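Local coordinates for N-acetyltransferase family protein (Bacillus anthracis, PDB 3LNB), which probably transfers the acetyl group of acetyl-coenzyme A to arylamine nitrogens and inactivates the antibiotic sulfamethoxazole, at residues Val151-Phe156 / Ile217-Thr222. The protein carries 1 engineered substitution. Numbering follows the deposited sequence.
With COA (coenzyme A), chain B.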
loop_
_atom_site.group_PDB
_atom_site.type_symbol
_atom_site.label_atom_id
_atom_site.label_comp_id
_atom_site.label_asym_id
_atom_site.label_seq_id
_atom_site.Cartn_x
_atom_site.Cartn_y
_atom_site.Cartn_z
ATOM N N VAL A 151 -9.419 -8.603 4.224
ATOM C CA VAL A 151 -8.763 -7.309 4.137
ATOM C C VAL A 151 -7.870 -7.418 2.904
ATOM O O VAL A 151 -7.150 -8.404 2.732
ATOM C CB VAL A 151 -7.874 -7.004 5.374
ATOM C CG1 VAL A 151 -6.857 -5.899 5.033
ATOM C CG2 VAL A 151 -8.752 -6.562 6.543
ATOM N N ILE A 152 -7.949 -6.421 2.034
ATOM C CA ILE A 152 -7.127 -6.380 0.831
ATOM C C ILE A 152 -6.274 -5.140 1.035
ATOM O O ILE A 152 -6.796 -4.026 1.075
ATOM C CB ILE A 152 -7.976 -6.199 -0.450
ATOM C CG1 ILE A 152 -9.020 -7.313 -0.559
ATOM C CG2 ILE A 152 -7.067 -6.222 -1.683
ATOM C CD1 ILE A 152 -8.426 -8.704 -0.651
ATOM N N ASP A 153 -4.968 -5.325 1.181
ATOM C CA ASP A 153 -4.095 -4.187 1.417
ATOM C C ASP A 153 -2.801 -4.230 0.615
ATOM O O ASP A 153 -1.957 -5.094 0.824
ATOM C CB ASP A 153 -3.772 -4.096 2.909
ATOM C CG ASP A 153 -3.055 -2.805 3.284
ATOM O OD1 ASP A 153 -2.723 -2.004 2.381
ATOM O OD2 ASP A 153 -2.828 -2.601 4.496
ATOM N N ALA A 154 -2.656 -3.284 -0.302
ATOM C CA ALA A 154 -1.461 -3.198 -1.127
ATOM C C ALA A 154 -0.729 -1.901 -0.817
ATOM O O ALA A 154 0.150 -1.487 -1.570
ATOM C CB ALA A 154 -1.837 -3.240 -2.601
ATOM N N GLY A 155 -1.089 -1.261 0.292
ATOM C CA GLY A 155 -0.455 0.000 0.639
ATOM C C GLY A 155 0.383 0.048 1.906
ATOM O O GLY A 155 0.846 1.120 2.292
ATOM N N PHE A 156 0.605 -1.097 2.544
ATOM C CA PHE A 156 1.380 -1.130 3.784
ATOM C C PHE A 156 2.903 -1.189 3.581
ATOM O O PHE A 156 3.622 -1.770 4.391
ATOM C CB PHE A 156 0.913 -2.306 4.654
ATOM C CG PHE A 156 1.138 -2.107 6.137
ATOM C CD1 PHE A 156 0.873 -3.141 7.034
ATOM C CD2 PHE A 156 1.614 -0.892 6.637
ATOM C CE1 PHE A 156 1.081 -2.969 8.414
ATOM C CE2 PHE A 156 1.825 -0.712 8.014
ATOM C CZ PHE A 156 1.556 -1.756 8.902
ATOM N N ILE A 217 0.434 -5.058 16.748
ATOM C CA ILE A 217 -0.543 -4.353 15.928
ATOM C C ILE A 217 0.106 -3.595 14.776
ATOM O O ILE A 217 1.016 -2.796 14.984
ATOM C CB ILE A 217 -1.343 -3.332 16.761
ATOM C CG1 ILE A 217 -2.226 -4.060 17.772
ATOM C CG2 ILE A 217 -2.180 -2.451 15.835
ATOM C CD1 ILE A 217 -2.921 -3.139 18.732
ATOM N N GLY A 218 -0.361 -3.866 13.561
ATOM C CA GLY A 218 0.144 -3.155 12.400
ATOM C C GLY A 218 -0.702 -1.901 12.345
ATOM O O GLY A 218 -0.196 -0.776 12.377
ATOM N N TYR A 219 -2.013 -2.102 12.268
ATOM C CA TYR A 219 -2.951 -0.989 12.258
ATOM C C TYR A 219 -4.333 -1.411 12.725
ATOM O O TYR A 219 -4.688 -2.592 12.701
ATOM C CB TYR A 219 -3.060 -0.348 10.867
ATOM C CG TYR A 219 -3.392 -1.302 9.740
ATOM C CD1 TYR A 219 -2.389 -1.785 8.900
ATOM C CD2 TYR A 219 -4.707 -1.717 9.507
ATOM C CE1 TYR A 219 -2.678 -2.651 7.856
ATOM C CE2 TYR A 219 -5.012 -2.592 8.459
ATOM C CZ TYR A 219 -3.993 -3.051 7.639
ATOM O OH TYR A 219 -4.266 -3.895 6.597
ATOM N N ALA A 220 -5.088 -0.423 13.184
ATOM C CA ALA A 220 -6.447 -0.624 13.639
ATOM C C ALA A 220 -7.330 -0.056 12.540
ATOM O O ALA A 220 -6.879 0.773 11.750
ATOM C CB ALA A 220 -6.682 0.130 14.937
ATOM N N PHE A 221 -8.578 -0.507 12.486
ATOM C CA PHE A 221 -9.531 -0.016 11.498
ATOM C C PHE A 221 -10.961 -0.365 11.893
ATOM O O PHE A 221 -11.190 -1.102 12.854
ATOM C CB PHE A 221 -9.225 -0.571 10.094
ATOM C CG PHE A 221 -9.383 -2.062 9.964
ATOM C CD1 PHE A 221 -8.381 -2.929 10.396
ATOM C CD2 PHE A 221 -10.539 -2.602 9.405
ATOM C CE1 PHE A 221 -8.528 -4.313 10.272
ATOM C CE2 PHE A 221 -10.696 -3.987 9.277
ATOM C CZ PHE A 221 -9.693 -4.841 9.708
ATOM N N THR A 222 -11.914 0.202 11.158
ATOM C CA THR A 222 -13.337 -0.043 11.386
ATOM C C THR A 222 -13.930 -0.452 10.042
ATOM O O THR A 222 -13.229 -0.466 9.029
ATOM C CB THR A 222 -14.075 1.224 11.874
ATOM O OG1 THR A 222 -14.164 2.167 10.800
ATOM C CG2 THR A 222 -13.338 1.862 13.039
HETATM N N1A COA B . 7.840 8.134 5.909
HETATM C C2A COA B . 9.011 8.569 5.480
HETATM N N3A COA B . 10.131 7.912 5.730
HETATM C C4A COA B . 10.105 6.772 6.433
HETATM C C5A COA B . 8.894 6.286 6.905
HETATM C C6A COA B . 7.738 7.003 6.621
HETATM N N6A COA B . 6.552 6.567 7.036
HETATM N N7A COA B . 9.143 5.151 7.550
HETATM C C8A COA B . 10.453 4.927 7.486
HETATM N N9A COA B . 11.044 5.907 6.804
HETATM C C1B COA B . 12.477 5.955 6.427
HETATM C C2B COA B . 13.423 5.916 7.626
HETATM O O2B COA B . 13.534 7.221 8.203
HETATM C C3B COA B . 14.728 5.521 6.935
HETATM O O3B COA B . 15.445 6.681 6.505
HETATM P P3B COA B . 17.054 6.644 6.502
HETATM O O7A COA B . 17.587 5.394 5.917
HETATM O O8A COA B . 17.538 7.956 5.705
HETATM O O9A COA B . 17.487 6.839 8.040
HETATM C C4B COA B . 14.260 4.705 5.727
HETATM O O4B COA B . 12.823 4.740 5.744
HETATM C C5B COA B . 14.710 3.248 5.832
HETATM O O5B COA B . 14.135 2.644 6.992
HETATM P P1A COA B . 14.623 1.182 7.448
HETATM O O1A COA B . 13.627 0.728 8.627
HETATM O O2A COA B . 16.039 1.188 7.879
HETATM O O3A COA B . 14.388 0.218 6.180
HETATM P P2A COA B . 12.962 -0.408 5.770
HETATM O O4A COA B . 12.885 -1.831 6.516
HETATM O O5A COA B . 12.864 -0.548 4.299
HETATM O O6A COA B . 11.800 0.505 6.408
HETATM C CBP COA B . 9.729 1.195 5.273
HETATM C CCP COA B . 11.169 1.549 5.660
HETATM C CDP COA B . 9.738 0.062 4.245
HETATM C CEP COA B . 9.059 2.429 4.666
HETATM C CAP COA B . 8.952 0.767 6.520
HETATM O OAP COA B . 9.001 1.814 7.493
HETATM C C9P COA B . 7.486 0.475 6.193
HETATM O O9P COA B . 7.163 -0.535 5.569
HETATM N N8P COA B . 6.627 1.386 6.647
HETATM C C7P COA B . 5.172 1.284 6.461
HETATM C C6P COA B . 4.588 2.650 6.093
HETATM C C5P COA B . 3.069 2.673 6.292
HETATM O O5P COA B . 2.589 2.711 7.423
HETATM N N4P COA B . 2.336 2.669 5.182
HETATM C C3P COA B . 0.867 2.682 5.229
HETATM C C2P COA B . 0.338 4.093 5.495
HETATM S S1P COA B . 0.577 5.256 4.102
#
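Tyr219 reaches from the bulged strand 216-225 toward Phe156 and Asp153, probably the acid of the Cys-His-Asp triad (with Cys99 and His138) of arylamine N-acetyltransferases. Strands 148-152 and 216-225 share one antiparallel sheet with two others between them, so side chains, not backbone pairing, make the contact. The ring edge of Tyr219 meets one face of Phe156 in a T-shaped stack, with centroids 5.2 Å apart and planes at 71°; Tyr219 CD1 sits over the rim, 3.7 Å from Phe156 CE1. With CG between its backbone N and carbonyl carbon (chi1 54°), Tyr219 sends its hydroxyl on to the Asp153 carboxylate, where Tyr219 OH lies 2.9 Å from Asp153 OD2, a weak and doubtful hydrogen bond because the hydroxyl position is less sure. The same OD2 also bonds His138 NE2. Asp153 OD1 closes an Asx turn by accepting from Gly155 N at 2.8 Å, and Asn103 ND2 bonds it too, so both carboxylate oxygens are held. The two methyls of Val151 divide between the aromatic ends, CG1 toward the Tyr219 hydroxyl and CG2 3.7 Å from Phe221 CZ. At its edge the Phe156 ring borders the pantetheine arm of coenzyme A, Phe156 CE2 lying 3.6 Å from the amide oxygen O5P.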